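Local coordinates for glycosyl hydrolases family 31 family protein (Aspergillus niger, PDB 6DRU), which catalyses the release of alpha-xylose from the non-reducing terminal glucose of xyloglucan oligosaccharides, at residues T209-T214 / T431-G436; T8-Q13 / I19-F24; I44-D49 / G472-Q477. All blocks are in the same frame, centred on the assembly; numbering follows the deposited sequence.

Contact 1 of 3, residues T209-T214 / T431-G436; sequences TAASTT and TQLSVG
The flat groups brought together by Ala-211 with Leu-433 and by Ser-212 with Ser-434 are peptide units, not rings, and each presents its carbonyl oxygen to carbon on the other segment. Leu-433 O lies 3.6 Å from the methyl CB of Ala-211. In the other direction Ser-212 O faces CA of Ser-434 at 3.3 Å, a CA-H...O contact with 132° at the hydrogen. Beside these, Ala-211 CB rests 4.0 Å from Leu-433 CB, at the root of the leucine rather than at its branches, and the CB atoms of the two serines are likewise neighbours. The contact sits at a corner at 211-212, where the middle strand, 205-213, of a five-stranded antiparallel sheet turns away and meets Leu-433 and Ser-434 in the short helix 432-435, which belongs to the TIM-barrel domain of this family 31 glycosidase. The helix start carries a capping box. With chi1 at 60°, Ser-434 OG is swung back over its own turn and accepts from Thr-431 N (2.8 Å, 153°), while the reciprocal bond, Ser-434 N to Thr-431 OG1, is weak. The serine hydroxyl is therefore engaged within the helix end, leaving its CB to meet the corner. A second subunit reaches the same place: Thr-431 OG1 is also hydrogen-bonded to Pro-131 O of that subunit, and Leu-433 packs on the same proline.

Contact 2 of 3, residues T8-Q13 / I19-F24; sequences TGLRIQ and ILIQPF
Ile-12 meets both Ile-19 and Ile-21, and its side chain lies on the face of the beta hairpin shared with Leu-10, Ile-19 and Ile-21. Its CB lies 3.9 Å from the carbonyl oxygen of Ile-19, the atom that also receives the backbone N-H of Ile-12, and CB faces the CB of Ile-19 at 4.4 Å. With CG1 anti to the carbonyl carbon (chi1 -58°), the longer branch first passes Ile-19 O at CG1 and then runs out, extended, until CD1 comes to 3.8 Å from CD1 of Ile-21. The two isoleucine chains cross at a slant, so the tip of Ile-12 links one hydrogen-bonded pair to the next, where Leu-10 CD2 also approaches Ile-21 CD1. Strand 81-85 packs against this face, with Thr-85 touching Leu-10 and Ile-12, and Leu-83 touching Ile-21.

Strands 10-13 and 19-23 run antiparallel, at 164°. Leu-10 with Ile-21 and Ile-12 with Ile-19 are hydrogen-bonded pairs, each closed by two bonds; the shortest is Leu-10 N to Ile-21 O at 2.7 Å, and the straightest is Ile-12 N to Ile-19 O (174°). Between them Arg-11 and Leu-20 form a non-hydrogen-bonded pair on the reverse face, where Leu-20 CD1 reaches Arg-11 CB at 4.1 Å. Just before the pairing, Thr-8 O has CD of Pro-23 beside it at 3.6 Å. The amide of Gln-22 looks elsewhere, to Ser-63, Gly-61 and Arg-32. Chemically the work is divided: backbone amides fix the register through four bonds, whereas Leu-10, Ile-12, Ile-19 and Ile-21 add mainly apolar contact on one face, the face against which strand 81-85 packs.

Contact 3 of 3, residues I44-D49 / G472-Q477; sequences ISFIYD and GYIGSQ
Phe-46 and Tyr-473 form a T-shaped (edge-to-face) aromatic pair that joins a loop following strand 28-35 to a loop of the TIM barrel, the one between strands 467-469 and 481-484. The tyrosine supplies the edge and the phenylalanine the face. Phe-46 holds CG anti to its carbonyl carbon (chi1 -61°), which sends the ring toward Tyr-473. Their ring centroids lie 5.1 Å apart and their planes are turned 73° against each other. Tyr-473 CD2 stands over the rim of the phenylalanine ring rather than its middle, with Phe-46 CZ its nearest atom at 3.6 Å; CE2 is on the same side, level with CD2 but further out from the ring centre, and is nearest to Phe-46 CE2.

Ile-474 meets the other end of Phe-46. Its side chain crosses that of the phenylalanine at about a right angle, and its CG2 comes to 3.7 Å from Phe-46 CB. The isoleucine's other branch turns to its neighbour: CG1 lies 3.7 Å above one face of the Tyr-473 ring, again toward the rim. The tyrosine thus gives an edge to Phe-46 and a face to Ile-474. Around the pair, Trp-441 makes a second edge-to-face contact with Phe-46 and also touches Tyr-473, while the tyrosine hydroxyl is hydrogen-bonded to Met-193 O.

What presents Tyr-473 and Ile-474 together is a type II beta turn from Tyr-473 to Ser-476, with Gly-475, of positive phi, at its third position. Ser-476 N returns to Tyr-473 O at 3.2 Å. A side-chain bond braces the turn from within: Tyr-473 N donates to Ser-476 OG at 2.7 Å, nearly straight at 172°.

From the N terminus, contact 2 comes first and closes the shortest loop, the turn of the hairpin 10-14/17-23 in the eight-stranded sheet. Contact 3 opens next, at 44-49, and stays open for over four hundred residues. Inside that loop lies contact 1, which opens at 209-214 and closes at 431-436, before contact 3 closes at 472-477; contact 1 is therefore nested and contact 2 stands in series with both. Contacts 1 and 3 each tie the N-terminal beta region to the TIM barrel. Contact 3 touches both others: Ile-44 packs on Val-435 of contact 1, and Phe-24 of contact 2 lies against Ile-47, Tyr-48 and Asp-49.

Contact 1 of 3, residues T209-T214 / T431-G436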
loop_
_atom_site.group_PDB
_atom_site.type_symbol
_atom_site.label_atom_id
_atom_site.label_comp_id
_atom_site.label_asym_id
_atom_site.label_seq_id
_atom_site.Cartn_x
_atom_site.Cartn_y
_atom_site.Cartn_z
ATOM N N THR A 209 -8.886 -2.139 -17.147
ATOM C CA THR A 209 -8.515 -1.890 -15.762
ATOM C C THR A 209 -7.829 -0.536 -15.636
ATOM O O THR A 209 -7.251 -0.020 -16.597
ATOM C CB THR A 209 -7.582 -2.980 -15.200
ATOM O OG1 THR A 209 -6.299 -2.890 -15.829
ATOM C CG2 THR A 209 -8.164 -4.367 -15.438
ATOM N N ALA A 210 -7.906 0.032 -14.435
ATOM C CA ALA A 210 -7.240 1.285 -14.103
ATOM C C ALA A 210 -6.497 1.095 -12.790
ATOM O O ALA A 210 -7.104 0.709 -11.785
ATOM C CB ALA A 210 -8.245 2.435 -13.996
ATOM N N ALA A 211 -5.188 1.362 -12.800
ATOM C CA ALA A 211 -4.367 1.107 -11.618
ATOM C C ALA A 211 -4.785 1.984 -10.444
ATOM O O ALA A 211 -4.882 1.506 -9.307
ATOM C CB ALA A 211 -2.891 1.327 -11.951
ATOM N N SER A 212 -5.031 3.266 -10.695
ATOM C CA SER A 212 -5.446 4.188 -9.648
ATOM C C SER A 212 -6.260 5.297 -10.288
ATOM O O SER A 212 -5.806 5.924 -11.251
ATOM C CB SER A 212 -4.237 4.765 -8.902
ATOM O OG SER A 212 -4.638 5.744 -7.957
ATOM N N THR A 213 -7.456 5.532 -9.760
ATOM C CA THR A 213 -8.340 6.546 -10.316
ATOM C C THR A 213 -9.374 6.925 -9.268
ATOM O O THR A 213 -9.524 6.258 -8.241
ATOM C CB THR A 213 -9.023 6.053 -11.597
ATOM O OG1 THR A 213 -9.799 7.113 -12.167
ATOM C CG2 THR A 213 -9.935 4.873 -11.292
ATOM N N THR A 214 -10.085 8.016 -9.543
ATOM C CA THR A 214 -11.214 8.439 -8.732
ATOM C C THR A 214 -12.529 8.382 -9.493
ATOM O O THR A 214 -13.568 8.749 -8.934
ATOM C CB THR A 214 -10.995 9.861 -8.198
ATOM O OG1 THR A 214 -11.050 10.798 -9.283
ATOM C CG2 THR A 214 -9.641 9.967 -7.506
ATOM N N THR A 431 0.089 10.454 -10.394
ATOM C CA THR A 431 1.254 9.589 -10.467
ATOM C C THR A 431 1.295 8.893 -11.821
ATOM O O THR A 431 0.370 8.993 -12.629
ATOM C CB THR A 431 1.248 8.555 -9.336
ATOM O OG1 THR A 431 0.121 7.682 -9.487
ATOM C CG2 THR A 431 1.174 9.250 -7.985
ATOM N N GLN A 432 2.404 8.194 -12.070
ATOM C CA GLN A 432 2.530 7.436 -13.310
ATOM C C GLN A 432 1.418 6.400 -13.440
ATOM O O GLN A 432 0.908 6.162 -14.540
ATOM C CB GLN A 432 3.902 6.766 -13.376
ATOM C CG GLN A 432 4.129 5.929 -14.623
ATOM C CD GLN A 432 4.227 6.768 -15.880
ATOM O OE1 GLN A 432 4.551 7.953 -15.825
ATOM N NE2 GLN A 432 3.946 6.156 -17.024
ATOM N N LEU A 433 1.024 5.777 -12.327
ATOM C CA LEU A 433 -0.017 4.755 -12.385
ATOM C C LEU A 433 -1.404 5.353 -12.588
ATOM O O LEU A 433 -2.293 4.679 -13.121
ATOM C CB LEU A 433 0.007 3.905 -11.115
ATOM C CG LEU A 433 1.210 2.971 -10.983
ATOM C CD1 LEU A 433 0.995 1.958 -9.869
ATOM C CD2 LEU A 433 1.480 2.275 -12.303
ATOM N N SER A 434 -1.616 6.603 -12.173
ATOM C CA SER A 434 -2.943 7.202 -12.221
ATOM C C SER A 434 -3.169 8.115 -13.419
ATOM O O SER A 434 -4.324 8.326 -13.803
ATOM C CB SER A 434 -3.213 7.997 -10.936
ATOM O OG SER A 434 -2.265 9.038 -10.769
ATOM N N VAL A 435 -2.109 8.656 -14.019
ATOM C CA VAL A 435 -2.260 9.675 -15.052
ATOM C C VAL A 435 -1.139 9.546 -16.079
ATOM O O VAL A 435 -0.994 10.392 -16.971
ATOM C CB VAL A 435 -2.301 11.082 -14.417
ATOM C CG1 VAL A 435 -0.897 11.599 -14.129
ATOM C CG2 VAL A 435 -3.081 12.055 -15.291
ATOM N N GLY A 436 -0.353 8.468 -15.976
ATOM C CA GLY A 436 0.852 8.341 -16.784
ATOM C C GLY A 436 0.611 8.389 -18.281
ATOM O O GLY A 436 1.440 8.915 -19.029
#

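Contact 2 of 3, residues T8-Q13 / I19-F24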
loop_
_atom_site.group_PDB
_atom_site.type_symbol
_atom_site.label_atom_id
_atom_site.label_comp_id
_atom_site.label_asym_id
_atom_site.label_seq_id
_atom_site.Cartn_x
_atom_site.Cartn_y
_atom_site.Cartn_z
ATOM N N THR A 8 -31.916 13.578 -20.839
ATOM C CA THR A 8 -30.555 14.099 -20.798
ATOM C C THR A 8 -29.585 13.154 -20.103
ATOM O O THR A 8 -28.372 13.387 -20.160
ATOM C CB THR A 8 -30.529 15.458 -20.100
ATOM O OG1 THR A 8 -30.891 15.297 -18.722
ATOM C CG2 THR A 8 -31.509 16.407 -20.762
ATOM N N GLY A 9 -30.080 12.109 -19.461
ATOM C CA GLY A 9 -29.226 11.161 -18.778
ATOM C C GLY A 9 -29.968 10.450 -17.674
ATOM O O GLY A 9 -31.032 10.873 -17.219
ATOM N N LEU A 10 -29.384 9.339 -17.234
ATOM C CA LEU A 10 -29.941 8.531 -16.159
ATOM C C LEU A 10 -28.872 8.344 -15.096
ATOM O O LEU A 10 -27.740 7.963 -15.408
ATOM C CB LEU A 10 -30.431 7.176 -16.685
ATOM C CG LEU A 10 -30.850 6.121 -15.662
ATOM C CD1 LEU A 10 -32.196 6.473 -15.058
ATOM C CD2 LEU A 10 -30.901 4.748 -16.315
ATOM N N ARG A 11 -29.228 8.618 -13.845
ATOM C CA ARG A 11 -28.313 8.486 -12.720
ATOM C C ARG A 11 -28.827 7.382 -11.809
ATOM O O ARG A 11 -29.910 7.508 -11.226
ATOM C CB ARG A 11 -28.180 9.803 -11.956
ATOM C CG ARG A 11 -27.508 9.645 -10.603
ATOM C CD ARG A 11 -27.555 10.922 -9.785
ATOM N NE ARG A 11 -26.760 10.802 -8.567
ATOM C CZ ARG A 11 -25.654 11.499 -8.320
ATOM N NH1 ARG A 11 -25.211 12.383 -9.204
ATOM N NH2 ARG A 11 -24.995 11.318 -7.183
ATOM N N ILE A 12 -28.049 6.312 -11.686
ATOM C CA ILE A 12 -28.435 5.135 -10.917
ATOM C C ILE A 12 -27.667 5.137 -9.605
ATOM O O ILE A 12 -26.445 5.331 -9.591
ATOM C CB ILE A 12 -28.166 3.840 -11.705
ATOM C CG1 ILE A 12 -28.915 3.858 -13.038
ATOM C CG2 ILE A 12 -28.563 2.624 -10.886
ATOM C CD1 ILE A 12 -28.584 2.689 -13.932
ATOM N N GLN A 13 -28.381 4.928 -8.503
ATOM C CA GLN A 13 -27.769 4.777 -7.185
ATOM C C GLN A 13 -27.815 3.295 -6.828
ATOM O O GLN A 13 -28.830 2.794 -6.339
ATOM C CB GLN A 13 -28.489 5.633 -6.149
ATOM C CG GLN A 13 -27.762 5.733 -4.818
ATOM C CD GLN A 13 -26.392 6.370 -4.954
ATOM O OE1 GLN A 13 -26.247 7.436 -5.555
ATOM N NE2 GLN A 13 -25.378 5.716 -4.400
ATOM N N ILE A 19 -23.833 5.494 -11.035
ATOM C CA ILE A 19 -23.594 5.331 -12.466
ATOM C C ILE A 19 -24.406 6.384 -13.204
ATOM O O ILE A 19 -25.635 6.440 -13.065
ATOM C CB ILE A 19 -23.955 3.922 -12.964
ATOM C CG1 ILE A 19 -23.205 2.845 -12.172
ATOM C CG2 ILE A 19 -23.649 3.795 -14.447
ATOM C CD1 ILE A 19 -24.012 2.241 -11.044
ATOM N N LEU A 20 -23.723 7.216 -13.989
ATOM C CA LEU A 20 -24.354 8.286 -14.755
ATOM C C LEU A 20 -24.192 7.979 -16.239
ATOM O O LEU A 20 -23.086 8.076 -16.782
ATOM C CB LEU A 20 -23.743 9.640 -14.401
ATOM C CG LEU A 20 -24.216 10.839 -15.224
ATOM C CD1 LEU A 20 -25.702 11.074 -15.016
ATOM C CD2 LEU A 20 -23.417 12.085 -14.873
ATOM N N ILE A 21 -25.291 7.606 -16.890
ATOM C CA ILE A 21 -25.308 7.292 -18.314
ATOM C C ILE A 21 -26.000 8.439 -19.037
ATOM O O ILE A 21 -27.143 8.785 -18.714
ATOM C CB ILE A 21 -26.018 5.960 -18.593
ATOM C CG1 ILE A 21 -25.519 4.877 -17.636
ATOM C CG2 ILE A 21 -25.799 5.535 -20.036
ATOM C CD1 ILE A 21 -26.634 4.158 -16.908
ATOM N N GLN A 22 -25.313 9.028 -20.014
ATOM C CA GLN A 22 -25.859 10.143 -20.769
ATOM C C GLN A 22 -25.735 9.882 -22.263
ATOM O O GLN A 22 -24.741 9.298 -22.715
ATOM C CB GLN A 22 -25.132 11.452 -20.430
ATOM C CG GLN A 22 -24.968 11.717 -18.948
ATOM C CD GLN A 22 -24.012 12.858 -18.670
ATOM O OE1 GLN A 22 -22.809 12.748 -18.911
ATOM N NE2 GLN A 22 -24.544 13.966 -18.168
ATOM N N PRO A 23 -26.722 10.298 -23.055
ATOM C CA PRO A 23 -26.529 10.314 -24.507
ATOM C C PRO A 23 -25.424 11.294 -24.865
ATOM O O PRO A 23 -25.343 12.393 -24.313
ATOM C CB PRO A 23 -27.892 10.765 -25.045
ATOM C CG PRO A 23 -28.526 11.494 -23.902
ATOM C CD PRO A 23 -28.052 10.794 -22.665
ATOM N N PHE A 24 -24.558 10.882 -25.788
ATOM C CA PHE A 24 -23.352 11.644 -26.097
ATOM C C PHE A 24 -23.072 11.534 -27.588
ATOM O O PHE A 24 -22.674 10.470 -28.072
ATOM C CB PHE A 24 -22.166 11.140 -25.275
ATOM C CG PHE A 24 -21.205 12.216 -24.882
ATOM C CD1 PHE A 24 -21.484 13.053 -23.817
ATOM C CD2 PHE A 24 -20.021 12.393 -25.575
ATOM C CE1 PHE A 24 -20.601 14.049 -23.451
ATOM C CE2 PHE A 24 -19.132 13.385 -25.215
ATOM C CZ PHE A 24 -19.424 14.216 -24.151
#

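Contact 3 of 3, residues I44-D49 / G472-Q477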
loop_
_atom_site.group_PDB
_atom_site.type_symbol
_atom_site.label_atom_id
_atom_site.label_comp_id
_atom_site.label_asym_id
_atom_site.label_seq_id
_atom_site.Cartn_x
_atom_site.Cartn_y
_atom_site.Cartn_z
ATOM N N ILE A 44 -8.823 14.085 -15.701
ATOM C CA ILE A 44 -8.330 14.314 -17.055
ATOM C C ILE A 44 -9.200 13.538 -18.034
ATOM O O ILE A 44 -9.399 12.327 -17.882
ATOM C CB ILE A 44 -6.849 13.915 -17.187
ATOM C CG1 ILE A 44 -5.942 14.907 -16.447
ATOM C CG2 ILE A 44 -6.451 13.805 -18.651
ATOM C CD1 ILE A 44 -5.823 14.677 -14.964
ATOM N N SER A 45 -9.719 14.239 -19.039
ATOM C CA SER A 45 -10.607 13.664 -20.038
ATOM C C SER A 45 -10.051 13.958 -21.421
ATOM O O SER A 45 -9.463 15.019 -21.653
ATOM C CB SER A 45 -12.032 14.222 -19.921
ATOM O OG SER A 45 -12.874 13.690 -20.930
ATOM N N PHE A 46 -10.224 13.005 -22.332
ATOM C CA PHE A 46 -9.714 13.122 -23.690
ATOM C C PHE A 46 -10.827 13.267 -24.718
ATOM O O PHE A 46 -10.547 13.267 -25.921
ATOM C CB PHE A 46 -8.831 11.918 -24.020
ATOM C CG PHE A 46 -7.624 11.795 -23.131
ATOM C CD1 PHE A 46 -6.472 12.518 -23.400
ATOM C CD2 PHE A 46 -7.646 10.966 -22.020
ATOM C CE1 PHE A 46 -5.360 12.413 -22.580
ATOM C CE2 PHE A 46 -6.538 10.855 -21.195
ATOM C CZ PHE A 46 -5.394 11.580 -21.475
ATOM N N ILE A 47 -12.076 13.392 -24.277
ATOM C CA ILE A 47 -13.211 13.541 -25.178
ATOM C C ILE A 47 -13.764 14.954 -25.056
ATOM O O ILE A 47 -13.618 15.617 -24.023
ATOM C CB ILE A 47 -14.311 12.494 -24.902
ATOM C CG1 ILE A 47 -14.932 12.719 -23.524
ATOM C CG2 ILE A 47 -13.747 11.086 -25.017
ATOM C CD1 ILE A 47 -16.199 11.927 -23.295
ATOM N N TYR A 48 -14.402 15.414 -26.130
ATOM C CA TYR A 48 -14.969 16.753 -26.191
ATOM C C TYR A 48 -16.391 16.751 -25.646
ATOM O O TYR A 48 -17.177 15.844 -25.932
ATOM C CB TYR A 48 -14.966 17.274 -27.631
ATOM C CG TYR A 48 -13.596 17.647 -28.156
ATOM C CD1 TYR A 48 -12.726 16.678 -28.637
ATOM C CD2 TYR A 48 -13.178 18.970 -28.178
ATOM C CE1 TYR A 48 -11.475 17.016 -29.118
ATOM C CE2 TYR A 48 -11.929 19.318 -28.658
ATOM C CZ TYR A 48 -11.081 18.338 -29.126
ATOM O OH TYR A 48 -9.836 18.681 -29.604
ATOM N N ASP A 49 -16.718 17.776 -24.866
ATOM C CA ASP A 49 -18.072 17.967 -24.346
ATOM C C ASP A 49 -18.498 19.404 -24.614
ATOM O O ASP A 49 -17.964 20.332 -23.973
ATOM C CB ASP A 49 -18.151 17.646 -22.856
ATOM C CG ASP A 49 -19.576 17.633 -22.341
ATOM O OD1 ASP A 49 -20.510 17.668 -23.171
ATOM O OD2 ASP A 49 -19.765 17.583 -21.105
ATOM N N GLY A 472 1.761 8.981 -27.875
ATOM C CA GLY A 472 0.562 9.792 -27.815
ATOM C C GLY A 472 -0.507 9.061 -27.044
ATOM O O GLY A 472 -0.212 8.135 -26.285
ATOM N N TYR A 473 -1.757 9.468 -27.245
ATOM C CA TYR A 473 -2.852 8.810 -26.545
ATOM C C TYR A 473 -4.165 9.148 -27.249
ATOM O O TYR A 473 -4.175 9.465 -28.444
ATOM C CB TYR A 473 -2.855 9.208 -25.058
ATOM C CG TYR A 473 -3.548 8.203 -24.171
ATOM C CD1 TYR A 473 -3.195 6.860 -24.208
ATOM C CD2 TYR A 473 -4.554 8.592 -23.297
ATOM C CE1 TYR A 473 -3.825 5.932 -23.403
ATOM C CE2 TYR A 473 -5.190 7.671 -22.484
ATOM C CZ TYR A 473 -4.820 6.342 -22.542
ATOM O OH TYR A 473 -5.446 5.417 -21.737
ATOM N N ILE A 474 -5.268 9.066 -26.502
ATOM C CA ILE A 474 -6.591 9.298 -27.065
ATOM C C ILE A 474 -6.678 10.712 -27.615
ATOM O O ILE A 474 -6.372 11.690 -26.922
ATOM C CB ILE A 474 -7.666 9.045 -25.998
ATOM C CG1 ILE A 474 -7.550 7.620 -25.451
ATOM C CG2 ILE A 474 -9.049 9.281 -26.565
ATOM C CD1 ILE A 474 -8.418 7.356 -24.241
ATOM N N GLY A 475 -7.095 10.827 -28.875
ATOM C CA GLY A 475 -7.284 12.129 -29.480
ATOM C C GLY A 475 -6.015 12.855 -29.855
ATOM O O GLY A 475 -6.049 14.069 -30.064
ATOM N N SER A 476 -4.887 12.145 -29.953
ATOM C CA SER A 476 -3.635 12.790 -30.334
ATOM C C SER A 476 -3.688 13.377 -31.737
ATOM O O SER A 476 -2.850 14.222 -32.074
ATOM C CB SER A 476 -2.474 11.797 -30.232
ATOM O OG SER A 476 -2.053 11.625 -28.890
ATOM N N GLN A 477 -4.653 12.959 -32.561
ATOM C CA GLN A 477 -4.753 13.478 -33.919
ATOM C C GLN A 477 -5.139 14.950 -33.957
ATOM O O GLN A 477 -5.066 15.561 -35.028
ATOM C CB GLN A 477 -5.759 12.659 -34.731
ATOM C CG GLN A 477 -7.208 12.822 -34.304
ATOM C CD GLN A 477 -7.601 11.879 -33.187
ATOM O OE1 GLN A 477 -6.773 11.133 -32.666
ATOM N NE2 GLN A 477 -8.877 11.901 -32.818
#